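Local coordinates for lumazine protein (Photobacterium kishitanii, PDB 3A35) that binds a lumazine or flavin chromophore, here riboflavin, and probably acts as the antenna that shifts bacterial luciferase emission to shorter wavelength, at residues K80-V85 against I165-G170; T107-T112 against L172-D177; K119-I124 against D152-I157; N141-S146 against I157-N162. All coordinates share one frame; numbering follows the deposited sequence.

Contact 1. Residues K80-V85 against I165-G170; sequences KVNLEV and ITTNLG
Asn-168 holds its CG between the backbone N and the carbonyl carbon (chi1 65°), and Asn-82 turns its own CG anti to the carbonyl carbon (chi1 -66°); together these torsions bring the two amides to Lys-80, Thr-167 and each other. The amide planes stand 46° apart and the side chains cross at about a right angle. Asn-82 OD1 accepts the backbone N of Asn-168 at 2.8 Å, on a lone pair in the carbonyl plane. Asn-168 donates a second time, through ND2, in a nearly straight bond to Lys-80 O at 3.0 Å, the acceptor lying in the amide plane. The contact thereby joins the two lumazine-binding repeats: strand 80-84, the last of the first barrel, meets the turn that follows helix 163-166 of the second. Asn-82 ND2 continues the link to Asn-141 O. Thr-167 OG1 accepts Leu-169 N at 2.9 Å, an ST turn that shapes the chain beside Asn-168, and also bonds to Leu-163 O. The bent chain of Lys-80 passes over Asn-168, with NZ 3.1 Å from Asn-168 CA. A water accepts a hydrogen bond from Lys-80 NZ at 2.8 Å and donates one to Thr-167 O at 2.6 Å.

Contact 2. Residues T107-T112 against L172-D177; sequences TVDNIT and LEKGSD
Val-108 sits at the tight part of this contact, gripped through both backbone polar atoms. Its N donates to Ser-176 O at 2.8 Å, nearly straight at 172°, and its O accepts Gly-175 N at 2.8 Å. Its side chain is packed as closely: CB lies 3.3 Å from Glu-173 O, CG1 approaches the same carbonyl, and CG2 lies near Ser-176 CB and Leu-172 CD1. Ile-111 extends this apolar patch, its CG1 and CD1 reaching the backbone of Glu-173 and the CB of Leu-172.

The partner chain is a type II beta turn, Glu-173 to Ser-176, closed by Ser-176 N to Glu-173 O and braced when Glu-173 N donates to Ser-176 OG at 2.9 Å. Gly-175 takes the positive phi expected at its position in such a turn (84°). The turn leads into strand 177-182, which begins here with Thr-107 and Asp-177 as an antiparallel non-hydrogen-bonded pair. On the other edge of strand 104-114, Asp-109 and Asn-110 form a classic beta bulge opposite Tyr-121.

The solvent side is looser. Lys-174, an exposed residue, bends at chi3 and chi4 and brings NZ to Asp-109 O in a weak bond of 3.0 Å; its ion pair with Asp-109 OD1 is long, 3.8 Å. At the other end the rim is firmer: the side chains of Thr-107 and Asp-177 lie alongside each other, and Thr-107 OG1 donates to Asp-177 OD1 at 2.8 Å, meeting it on the anti side and 30° out of the carboxylate plane.

Contact 3. Residues K119-I124 against D152-I157; sequences KVYIKI and DDIIFI
Asp-153 O accepts Ile-124 N at 2.8 Å in a nearly straight bond, opening a ladder that runs along both segments. Ile-122 and Ile-155 exchange a pair of backbone bonds, as do Val-120 and Ile-157, all at 2.9 Å. Tyr-121 with Phe-156, and Lys-123 with Ile-154, are the intervening non-hydrogen-bonded pairs. This is a regular antiparallel ladder between strands 117-123 and 154-160 of the second lumazine-binding repeat; the short strand axes make an angle of 159° and approach to 4.5 Å.

The two faces differ in chemistry. On one, the rings of Tyr-121 and Phe-156 form an offset stack, planes 13° apart and centroids 4.5 Å apart. Tyr-121 brings CE1 over Phe-156 near CG and CD1, while its OH lies 3.5 Å from Phe-156 CE1, above the rim of that ring. Phe-156 CG is anti to the backbone N (chi1 163°), which directs the ring alongside the tyrosine. Lys-119 approaches the same phenyl obliquely with its methylenes, its NZ being salt-bridged to Glu-114. The opposite face is aliphatic: Ile-122 CB meets Ile-155 CG1 at 3.7 Å, and Ile-124 CD1 lies against the same branch, with Ile-138 and Ile-140 of strand 137-140 behind. At the Ile-124 end a water donates to both Ile-124 O and Asp-153 OD2.

Contact 4. Residues N141-S146 against I157-N162; sequences NGVSHS and INYPKN
His-145 and Tyr-159 account for most of the buried surface, with Ile-157 next. The aromatic pair is edge-to-face: the edge of Tyr-159 points to the face of the imidazole, the planes are 61° apart and the centroids 5.2 Å. Tyr-159 CE1 approaches His-145 CB at 3.6 Å, while CD1 lies near CG and CD2 of the imidazole. His-145 reaches this place with CG anti to its backbone N (chi1 -165°). Its orientation is held by a bond from ND1 to Ser-146 O at 2.9 Å, which uses a lone pair in the carbonyl plane and lies close to the ring plane. From the other strand Asn-158 O comes to 3.1 Å of His-145 CE1, and Pro-160 CD approaches NE2.

Ile-157 adds CG2, which touches His-145 ND1 and also sits above one face of the Tyr-159 ring, near its rim. Val-143 CG1 meets Tyr-159 CE1 at 3.7 Å, so the same atom, CE1, touches both Val-143 and His-145.

Two waters bridge the strands. One donates to Val-143 O and is 2.7 Å from Tyr-159 OH; another probably donates to Ser-146 O and accepts from Asn-158 N at 2.9 Å. Strand 143-146, bonded to 137-140, and strand 154-160 diverge (short axes 7.3 Å apart at 115°) beyond the hairpin 149-151/154-160, at the seam of an antiparallel Greek-key barrel, probably closed as in the first repeat and riboflavin synthase.

In the fold
Contact 1 is buried near the centre of the chain and is the one that joins the two repeats, through amides and a bridging water; contacts 2, 3 and 4 lie within the second repeat. Contact 2 is at the surface, and contacts 3 and 4 are partly buried. Contacts 2 and 3 occupy adjacent strands of one sheet, 104-114 and 117-123, whose backbones bond through Asp-109 N and Tyr-121 O. Contacts 3 and 4 share strand 154-160 and Ile-157: backbone ladder and ring stack in the first, aromatic packing and waters in the second. Contact 4 touches contact 1 where Leu-169 packs on Tyr-159.

Contact 1. Residues K80-V85 against I165-G170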
loop_
_atom_site.group_PDB
_atom_site.type_symbol
_atom_site.label_atom_id
_atom_site.label_comp_id
_atom_site.label_asym_id
_atom_site.label_seq_id
_atom_site.Cartn_x
_atom_site.Cartn_y
_atom_site.Cartn_z
ATOM N N LYS A 80 8.818 -1.409 -6.277
ATOM C CA LYS A 80 7.715 -2.367 -6.402
ATOM C C LYS A 80 6.581 -1.793 -5.563
ATOM O O LYS A 80 6.710 -1.429 -4.396
ATOM C CB LYS A 80 8.120 -3.690 -5.814
ATOM C CG LYS A 80 7.089 -4.696 -5.709
ATOM C CD LYS A 80 7.898 -5.994 -5.565
ATOM C CE LYS A 80 7.448 -6.716 -4.395
ATOM N NZ LYS A 80 8.466 -6.221 -3.343
ATOM N N VAL A 81 5.385 -1.768 -6.197
ATOM C CA VAL A 81 4.152 -1.246 -5.562
ATOM C C VAL A 81 3.126 -2.379 -5.463
ATOM O O VAL A 81 3.026 -3.224 -6.342
ATOM C CB VAL A 81 3.558 -0.049 -6.287
ATOM C CG1 VAL A 81 4.684 1.089 -6.357
ATOM C CG2 VAL A 81 3.094 -0.443 -7.656
ATOM N N ASN A 82 2.318 -2.385 -4.412
ATOM C CA ASN A 82 1.228 -3.390 -4.298
ATOM C C ASN A 82 0.072 -2.967 -5.133
ATOM O O ASN A 82 -0.311 -1.790 -5.105
ATOM C CB ASN A 82 0.843 -3.453 -2.834
ATOM C CG ASN A 82 1.965 -4.013 -1.955
ATOM O OD1 ASN A 82 2.815 -4.782 -2.483
ATOM N ND2 ASN A 82 1.926 -3.718 -0.683
ATOM N N LEU A 83 -0.595 -3.918 -5.777
ATOM C CA LEU A 83 -1.800 -3.650 -6.614
ATOM C C LEU A 83 -3.009 -4.429 -6.122
ATOM O O LEU A 83 -2.870 -5.644 -5.849
ATOM C CB LEU A 83 -1.520 -4.084 -8.076
ATOM C CG LEU A 83 -0.278 -3.400 -8.699
ATOM C CD1 LEU A 83 0.017 -3.999 -10.079
ATOM C CD2 LEU A 83 -0.468 -1.833 -8.762
ATOM N N GLU A 84 -4.172 -3.788 -6.087
ATOM C CA GLU A 84 -5.427 -4.527 -5.785
ATOM C C GLU A 84 -6.566 -3.862 -6.573
ATOM O O GLU A 84 -6.828 -2.649 -6.466
ATOM C CB GLU A 84 -5.774 -4.492 -4.346
ATOM C CG GLU A 84 -7.035 -5.351 -4.022
ATOM C CD GLU A 84 -7.482 -5.280 -2.614
ATOM O OE1 GLU A 84 -6.922 -4.661 -1.707
ATOM O OE2 GLU A 84 -8.654 -5.819 -2.440
ATOM N N VAL A 85 -7.206 -4.678 -7.420
ATOM C CA VAL A 85 -8.420 -4.236 -8.169
ATOM C C VAL A 85 -9.631 -4.591 -7.331
ATOM O O VAL A 85 -9.623 -5.536 -6.577
ATOM C CB VAL A 85 -8.408 -4.942 -9.510
ATOM C CG1 VAL A 85 -9.708 -4.575 -10.339
ATOM C CG2 VAL A 85 -7.179 -4.553 -10.278
ATOM N N ILE A 165 6.519 -12.441 0.024
ATOM C CA ILE A 165 6.687 -12.914 -1.376
ATOM C C ILE A 165 5.756 -12.207 -2.274
ATOM O O ILE A 165 6.189 -11.594 -3.248
ATOM C CB ILE A 165 6.596 -14.522 -1.493
ATOM C CG1 ILE A 165 7.815 -15.158 -0.809
ATOM C CG2 ILE A 165 6.414 -15.020 -2.976
ATOM C CD1 ILE A 165 7.573 -16.691 -0.449
ATOM N N THR A 166 4.475 -12.155 -1.876
ATOM C CA THR A 166 3.430 -11.740 -2.761
ATOM C C THR A 166 3.120 -10.193 -2.631
ATOM O O THR A 166 2.264 -9.634 -3.361
ATOM C CB THR A 166 2.154 -12.613 -2.433
ATOM O OG1 THR A 166 1.563 -12.345 -1.162
ATOM C CG2 THR A 166 2.583 -14.104 -2.350
ATOM N N THR A 167 3.851 -9.506 -1.757
ATOM C CA THR A 167 3.633 -8.000 -1.671
ATOM C C THR A 167 4.977 -7.349 -1.472
ATOM O O THR A 167 5.996 -8.134 -1.122
ATOM C CB THR A 167 2.893 -7.690 -0.433
ATOM O OG1 THR A 167 3.729 -7.861 0.757
ATOM C CG2 THR A 167 1.566 -8.487 -0.316
ATOM N N ASN A 168 5.069 -6.044 -1.454
ATOM C CA ASN A 168 6.351 -5.413 -1.234
ATOM C C ASN A 168 6.759 -5.355 0.239
ATOM O O ASN A 168 7.749 -4.709 0.585
ATOM C CB ASN A 168 6.366 -4.015 -1.846
ATOM C CG ASN A 168 5.387 -3.036 -1.197
ATOM O OD1 ASN A 168 4.856 -3.230 -0.099
ATOM N ND2 ASN A 168 5.205 -1.929 -1.881
ATOM N N LEU A 169 5.990 -6.023 1.118
ATOM C CA LEU A 169 6.402 -6.113 2.541
ATOM C C LEU A 169 7.814 -6.660 2.673
ATOM O O LEU A 169 8.540 -6.264 3.610
ATOM C CB LEU A 169 5.367 -6.856 3.471
ATOM C CG LEU A 169 4.063 -6.106 3.633
ATOM C CD1 LEU A 169 3.147 -7.007 4.562
ATOM C CD2 LEU A 169 4.200 -4.692 4.255
ATOM N N GLY A 170 8.239 -7.514 1.753
ATOM C CA GLY A 170 9.536 -8.113 1.836
ATOM C C GLY A 170 10.647 -7.208 1.299
ATOM O O GLY A 170 11.814 -7.638 1.243
HETATM O O HOH W 1 8.622 -8.258 -1.390
#

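Contact 2. Residues T107-T112 against L172-D177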
loop_
_atom_site.group_PDB
_atom_site.type_symbol
_atom_site.label_atom_id
_atom_site.label_comp_id
_atom_site.label_asym_id
_atom_site.label_seq_id
_atom_site.Cartn_x
_atom_site.Cartn_y
_atom_site.Cartn_z
ATOM N N THR A 107 6.916 5.025 9.273
ATOM C CA THR A 107 8.248 4.601 8.883
ATOM C C THR A 107 8.572 3.329 9.621
ATOM O O THR A 107 8.355 3.247 10.856
ATOM C CB THR A 107 9.258 5.698 9.286
ATOM O OG1 THR A 107 8.911 6.874 8.558
ATOM C CG2 THR A 107 10.667 5.346 8.883
ATOM N N VAL A 108 9.120 2.380 8.953
ATOM C CA VAL A 108 9.509 1.051 9.533
ATOM C C VAL A 108 10.636 1.338 10.564
ATOM O O VAL A 108 11.703 1.859 10.224
ATOM C CB VAL A 108 9.948 0.125 8.478
ATOM C CG1 VAL A 108 10.528 -1.169 9.049
ATOM C CG2 VAL A 108 8.776 -0.185 7.532
ATOM N N ASP A 109 10.397 0.885 11.795
ATOM C CA ASP A 109 11.396 1.014 12.888
ATOM C C ASP A 109 12.325 -0.213 12.823
ATOM O O ASP A 109 13.530 -0.130 13.205
ATOM C CB ASP A 109 10.688 1.008 14.239
ATOM C CG ASP A 109 11.680 0.871 15.446
ATOM O OD1 ASP A 109 12.240 1.915 15.827
ATOM O OD2 ASP A 109 11.943 -0.253 15.962
ATOM N N ASN A 110 11.836 -1.406 12.513
ATOM C CA ASN A 110 12.549 -2.652 12.631
ATOM C C ASN A 110 11.773 -3.736 11.851
ATOM O O ASN A 110 10.471 -3.692 11.769
ATOM C CB ASN A 110 12.614 -3.008 14.160
ATOM C CG ASN A 110 13.281 -4.306 14.455
ATOM O OD1 ASN A 110 12.905 -5.060 15.410
ATOM N ND2 ASN A 110 14.341 -4.586 13.674
ATOM N N ILE A 111 12.488 -4.712 11.320
ATOM C CA ILE A 111 11.892 -5.921 10.737
ATOM C C ILE A 111 12.659 -7.093 11.324
ATOM O O ILE A 111 13.914 -7.084 11.404
ATOM C CB ILE A 111 12.220 -6.004 9.209
ATOM C CG1 ILE A 111 11.800 -4.712 8.545
ATOM C CG2 ILE A 111 11.640 -7.266 8.554
ATOM C CD1 ILE A 111 10.330 -4.633 8.598
ATOM N N THR A 112 11.962 -8.157 11.620
ATOM C CA THR A 112 12.666 -9.384 11.934
ATOM C C THR A 112 11.931 -10.488 11.226
ATOM O O THR A 112 10.686 -10.553 11.245
ATOM C CB THR A 112 12.804 -9.585 13.440
ATOM O OG1 THR A 112 11.587 -10.055 13.997
ATOM C CG2 THR A 112 13.225 -8.256 14.164
ATOM N N LEU A 172 10.709 -3.984 2.653
ATOM C CA LEU A 172 10.770 -3.033 3.707
ATOM C C LEU A 172 12.075 -3.314 4.473
ATOM O O LEU A 172 12.462 -4.454 4.632
ATOM C CB LEU A 172 9.533 -3.164 4.647
ATOM C CG LEU A 172 8.208 -2.778 3.913
ATOM C CD1 LEU A 172 7.186 -3.034 5.023
ATOM C CD2 LEU A 172 8.185 -1.367 3.451
ATOM N N GLU A 173 12.685 -2.219 4.940
ATOM C CA GLU A 173 13.829 -2.294 5.910
ATOM C C GLU A 173 13.626 -1.182 6.901
ATOM O O GLU A 173 12.753 -0.292 6.726
ATOM C CB GLU A 173 15.204 -2.183 5.222
ATOM C CG GLU A 173 15.283 -1.131 4.213
ATOM C CD GLU A 173 16.683 -1.158 3.581
ATOM O OE1 GLU A 173 17.670 -0.781 4.278
ATOM O OE2 GLU A 173 16.779 -1.605 2.433
ATOM N N LYS A 174 14.465 -1.088 7.968
ATOM C CA LYS A 174 14.433 0.028 8.810
ATOM C C LYS A 174 14.512 1.339 7.983
ATOM O O LYS A 174 15.416 1.446 7.130
ATOM C CB LYS A 174 15.665 0.014 9.806
ATOM C CG LYS A 174 15.653 1.151 10.848
ATOM C CD LYS A 174 16.879 1.179 11.863
ATOM C CE LYS A 174 16.452 0.989 13.345
ATOM N NZ LYS A 174 15.470 2.079 13.866
ATOM N N GLY A 175 13.711 2.333 8.312
ATOM C CA GLY A 175 13.649 3.562 7.587
ATOM C C GLY A 175 12.756 3.625 6.341
ATOM O O GLY A 175 12.599 4.706 5.783
ATOM N N SER A 176 12.222 2.466 5.938
ATOM C CA SER A 176 11.251 2.466 4.811
ATOM C C SER A 176 10.012 3.227 5.218
ATOM O O SER A 176 9.406 2.957 6.241
ATOM C CB SER A 176 10.898 1.066 4.464
ATOM O OG SER A 176 11.996 0.396 3.866
ATOM N N ASP A 177 9.573 4.152 4.392
ATOM C CA ASP A 177 8.265 4.795 4.510
ATOM C C ASP A 177 7.187 3.939 3.909
ATOM O O ASP A 177 7.355 3.234 2.931
ATOM C CB ASP A 177 8.225 6.159 3.887
ATOM C CG ASP A 177 9.025 7.227 4.686
ATOM O OD1 ASP A 177 9.433 7.031 5.839
ATOM O OD2 ASP A 177 9.228 8.296 4.103
#

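Contact 3. Residues K119-I124 against D152-I157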
loop_
_atom_site.group_PDB
_atom_site.type_symbol
_atom_site.label_atom_id
_atom_site.label_comp_id
_atom_site.label_asym_id
_atom_site.label_seq_id
_atom_site.Cartn_x
_atom_site.Cartn_y
_atom_site.Cartn_z
ATOM N N LYS A 119 7.894 -10.026 11.060
ATOM C CA LYS A 119 7.527 -9.169 12.146
ATOM C C LYS A 119 7.937 -7.763 11.754
ATOM O O LYS A 119 9.101 -7.465 11.633
ATOM C CB LYS A 119 8.304 -9.586 13.381
ATOM C CG LYS A 119 7.902 -10.939 13.815
ATOM C CD LYS A 119 8.377 -11.300 15.244
ATOM C CE LYS A 119 7.856 -12.703 15.539
ATOM N NZ LYS A 119 8.458 -13.055 16.867
ATOM N N VAL A 120 6.980 -6.851 11.628
ATOM C CA VAL A 120 7.226 -5.484 11.154
ATOM C C VAL A 120 6.797 -4.573 12.255
ATOM O O VAL A 120 5.645 -4.643 12.727
ATOM C CB VAL A 120 6.401 -5.257 9.831
ATOM C CG1 VAL A 120 6.638 -3.765 9.402
ATOM C CG2 VAL A 120 6.855 -6.282 8.743
ATOM N N TYR A 121 7.646 -3.622 12.596
ATOM C CA TYR A 121 7.462 -2.589 13.623
ATOM C C TYR A 121 7.490 -1.224 12.990
ATOM O O TYR A 121 8.481 -0.875 12.345
ATOM C CB TYR A 121 8.609 -2.673 14.695
ATOM C CG TYR A 121 8.648 -4.052 15.350
ATOM C CD1 TYR A 121 7.953 -4.290 16.522
ATOM C CD2 TYR A 121 9.333 -5.099 14.770
ATOM C CE1 TYR A 121 7.956 -5.570 17.140
ATOM C CE2 TYR A 121 9.308 -6.414 15.320
ATOM C CZ TYR A 121 8.647 -6.620 16.514
ATOM O OH TYR A 121 8.654 -7.952 17.041
ATOM N N ILE A 122 6.404 -0.500 13.153
ATOM C CA ILE A 122 6.216 0.706 12.387
ATOM C C ILE A 122 6.057 1.854 13.365
ATOM O O ILE A 122 5.187 1.786 14.207
ATOM C CB ILE A 122 4.944 0.596 11.476
ATOM C CG1 ILE A 122 5.067 -0.621 10.487
ATOM C CG2 ILE A 122 4.733 1.972 10.774
ATOM C CD1 ILE A 122 4.019 -0.749 9.450
ATOM N N LYS A 123 6.848 2.906 13.254
ATOM C CA LYS A 123 6.730 4.050 14.140
ATOM C C LYS A 123 5.731 5.050 13.574
ATOM O O LYS A 123 5.918 5.544 12.414
ATOM C CB LYS A 123 8.108 4.708 14.381
ATOM C CG LYS A 123 8.060 5.791 15.401
ATOM C CD LYS A 123 9.507 6.328 15.718
ATOM C CE LYS A 123 10.237 5.311 16.579
ATOM N NZ LYS A 123 11.536 5.807 17.156
ATOM N N ILE A 124 4.745 5.460 14.363
ATOM C CA ILE A 124 3.639 6.289 13.923
ATOM C C ILE A 124 4.017 7.733 14.268
ATOM O O ILE A 124 4.363 7.979 15.453
ATOM C CB ILE A 124 2.318 5.827 14.554
ATOM C CG1 ILE A 124 1.992 4.331 14.205
ATOM C CG2 ILE A 124 1.184 6.833 14.201
ATOM C CD1 ILE A 124 1.927 3.859 12.680
ATOM N N ASP A 152 4.340 2.424 23.011
ATOM C CA ASP A 152 4.643 3.850 22.800
ATOM C C ASP A 152 4.055 4.177 21.395
ATOM O O ASP A 152 2.853 4.106 21.160
ATOM C CB ASP A 152 6.153 4.152 22.911
ATOM C CG ASP A 152 6.744 3.786 24.289
ATOM O OD1 ASP A 152 6.019 3.953 25.312
ATOM O OD2 ASP A 152 7.937 3.325 24.331
ATOM N N ASP A 153 4.908 4.602 20.487
ATOM C CA ASP A 153 4.367 5.013 19.195
ATOM C C ASP A 153 4.633 3.953 18.113
ATOM O O ASP A 153 4.548 4.323 16.933
ATOM C CB ASP A 153 4.975 6.373 18.799
ATOM C CG ASP A 153 6.498 6.429 18.908
ATOM O OD1 ASP A 153 7.185 5.418 19.230
ATOM O OD2 ASP A 153 7.078 7.500 18.623
ATOM N N ILE A 154 4.945 2.715 18.500
ATOM C CA ILE A 154 5.327 1.683 17.578
ATOM C C ILE A 154 4.312 0.607 17.518
ATOM O O ILE A 154 3.854 0.085 18.546
ATOM C CB ILE A 154 6.781 1.288 17.755
ATOM C CG1 ILE A 154 7.035 -0.114 18.004
ATOM C CG2 ILE A 154 7.760 2.478 18.002
ATOM C CD1 ILE A 154 7.340 -0.576 16.740
ATOM N N ILE A 155 3.833 0.359 16.309
ATOM C CA ILE A 155 2.861 -0.734 16.112
ATOM C C ILE A 155 3.569 -1.977 15.585
ATOM O O ILE A 155 4.419 -1.872 14.679
ATOM C CB ILE A 155 1.664 -0.299 15.199
ATOM C CG1 ILE A 155 2.072 0.054 13.803
ATOM C CG2 ILE A 155 0.896 0.812 15.843
ATOM C CD1 ILE A 155 0.925 -0.083 12.852
ATOM N N PHE A 156 3.309 -3.153 16.130
ATOM C CA PHE A 156 3.881 -4.387 15.761
ATOM C C PHE A 156 2.857 -5.197 15.023
ATOM O O PHE A 156 1.764 -5.510 15.523
ATOM C CB PHE A 156 4.433 -5.085 17.009
ATOM C CG PHE A 156 4.694 -6.497 16.872
ATOM C CD1 PHE A 156 5.234 -7.064 15.705
ATOM C CD2 PHE A 156 4.517 -7.342 17.982
ATOM C CE1 PHE A 156 5.532 -8.429 15.572
ATOM C CE2 PHE A 156 4.764 -8.693 17.884
ATOM C CZ PHE A 156 5.310 -9.276 16.697
ATOM N N ILE A 157 3.133 -5.537 13.774
ATOM C CA ILE A 157 2.321 -6.381 12.966
ATOM C C ILE A 157 3.063 -7.641 12.620
ATOM O O ILE A 157 4.193 -7.628 12.196
ATOM C CB ILE A 157 1.888 -5.697 11.639
ATOM C CG1 ILE A 157 1.177 -4.403 12.007
ATOM C CG2 ILE A 157 0.807 -6.622 10.920
ATOM C CD1 ILE A 157 1.338 -3.351 11.029
HETATM O O HOH W 2 6.468 9.105 16.669
#

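Contact 4. Residues N141-S146 against I157-N162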
loop_
_atom_site.group_PDB
_atom_site.type_symbol
_atom_site.label_atom_id
_atom_site.label_comp_id
_atom_site.label_asym_id
_atom_site.label_seq_id
_atom_site.Cartn_x
_atom_site.Cartn_y
_atom_site.Cartn_z
ATOM N N ASN A 141 0.595 -0.187 3.187
ATOM C CA ASN A 141 0.719 -0.369 1.754
ATOM C C ASN A 141 -0.335 -1.249 1.073
ATOM O O ASN A 141 -0.045 -1.943 0.092
ATOM C CB ASN A 141 2.123 -0.858 1.354
ATOM C CG ASN A 141 3.262 0.091 1.561
ATOM O OD1 ASN A 141 4.470 -0.451 1.394
ATOM N ND2 ASN A 141 3.052 1.314 1.737
ATOM N N GLY A 142 -1.550 -1.162 1.651
ATOM C CA GLY A 142 -2.618 -1.923 1.024
ATOM C C GLY A 142 -2.766 -3.336 1.541
ATOM O O GLY A 142 -3.664 -4.075 1.068
ATOM N N VAL A 143 -1.907 -3.786 2.468
ATOM C CA VAL A 143 -2.107 -5.114 3.115
ATOM C C VAL A 143 -2.820 -4.859 4.439
ATOM O O VAL A 143 -2.393 -4.126 5.306
ATOM C CB VAL A 143 -0.734 -5.663 3.402
ATOM C CG1 VAL A 143 -0.872 -7.031 4.172
ATOM C CG2 VAL A 143 0.072 -5.903 2.097
ATOM N N SER A 144 -4.029 -5.435 4.467
ATOM C CA SER A 144 -4.838 -5.357 5.712
ATOM C C SER A 144 -4.539 -6.555 6.709
ATOM O O SER A 144 -4.510 -7.717 6.251
ATOM C CB SER A 144 -6.316 -5.296 5.368
ATOM O OG SER A 144 -7.046 -5.205 6.635
ATOM N N HIS A 145 -4.214 -6.247 7.975
ATOM C CA HIS A 145 -3.891 -7.341 8.913
ATOM C C HIS A 145 -4.139 -6.754 10.289
ATOM O O HIS A 145 -4.038 -5.530 10.510
ATOM C CB HIS A 145 -2.431 -7.743 8.783
ATOM C CG HIS A 145 -2.080 -9.045 9.425
ATOM N ND1 HIS A 145 -1.831 -9.167 10.775
ATOM C CD2 HIS A 145 -2.003 -10.284 8.888
ATOM C CE1 HIS A 145 -1.549 -10.446 11.030
ATOM N NE2 HIS A 145 -1.642 -11.132 9.909
ATOM N N SER A 146 -4.466 -7.670 11.225
ATOM C CA SER A 146 -4.562 -7.259 12.640
ATOM C C SER A 146 -3.260 -6.707 13.187
ATOM O O SER A 146 -2.208 -7.198 12.820
ATOM C CB SER A 146 -4.919 -8.467 13.549
ATOM O OG SER A 146 -4.061 -9.591 13.261
ATOM N N ILE A 157 3.133 -5.537 13.774
ATOM C CA ILE A 157 2.321 -6.381 12.966
ATOM C C ILE A 157 3.063 -7.641 12.620
ATOM O O ILE A 157 4.193 -7.628 12.196
ATOM C CB ILE A 157 1.888 -5.697 11.639
ATOM C CG1 ILE A 157 1.177 -4.403 12.007
ATOM C CG2 ILE A 157 0.807 -6.622 10.920
ATOM C CD1 ILE A 157 1.338 -3.351 11.029
ATOM N N ASN A 158 2.416 -8.799 12.875
ATOM C CA ASN A 158 3.123 -10.050 12.734
ATOM C C ASN A 158 2.460 -10.778 11.556
ATOM O O ASN A 158 1.339 -11.350 11.665
ATOM C CB ASN A 158 2.952 -10.822 14.071
ATOM C CG ASN A 158 3.603 -12.132 14.032
ATOM O OD1 ASN A 158 3.989 -12.631 13.027
ATOM N ND2 ASN A 158 3.732 -12.736 15.238
ATOM N N TYR A 159 3.116 -10.639 10.408
ATOM C CA TYR A 159 2.602 -11.177 9.159
ATOM C C TYR A 159 3.059 -12.619 8.914
ATOM O O TYR A 159 4.191 -12.924 9.279
ATOM C CB TYR A 159 3.115 -10.348 7.976
ATOM C CG TYR A 159 2.637 -8.899 7.934
ATOM C CD1 TYR A 159 1.298 -8.600 7.508
ATOM C CD2 TYR A 159 3.495 -7.903 8.292
ATOM C CE1 TYR A 159 0.883 -7.273 7.437
ATOM C CE2 TYR A 159 3.129 -6.532 8.201
ATOM C CZ TYR A 159 1.815 -6.273 7.806
ATOM O OH TYR A 159 1.524 -4.893 7.823
ATOM N N PRO A 160 2.272 -13.416 8.207
ATOM C CA PRO A 160 2.822 -14.694 7.761
ATOM C C PRO A 160 3.923 -14.367 6.751
ATOM O O PRO A 160 3.722 -13.519 5.870
ATOM C CB PRO A 160 1.668 -15.346 7.023
ATOM C CG PRO A 160 0.535 -14.282 6.800
ATOM C CD PRO A 160 0.912 -13.106 7.651
ATOM N N LYS A 161 5.057 -15.102 6.790
ATOM C CA LYS A 161 6.232 -14.767 5.934
ATOM C C LYS A 161 5.943 -14.825 4.409
ATOM O O LYS A 161 6.602 -14.147 3.660
ATOM C CB LYS A 161 7.532 -15.582 6.300
ATOM C CG LYS A 161 8.645 -15.475 5.198
ATOM C CD LYS A 161 10.083 -15.544 5.639
ATOM C CE LYS A 161 10.663 -14.153 6.051
ATOM N NZ LYS A 161 10.777 -13.074 4.988
ATOM N N ASN A 162 4.955 -15.570 3.952
ATOM C CA ASN A 162 4.764 -15.622 2.522
ATOM C C ASN A 162 4.220 -14.326 1.941
ATOM O O ASN A 162 4.216 -14.211 0.760
ATOM C CB ASN A 162 3.732 -16.692 2.197
ATOM C CG ASN A 162 2.707 -16.744 3.234
ATOM O OD1 ASN A 162 1.794 -15.940 3.192
ATOM N ND2 ASN A 162 2.888 -17.645 4.274
HETATM O O HOH W 3 -1.146 -4.613 7.736
HETATM O O HOH W 4 -0.349 -9.007 13.641
#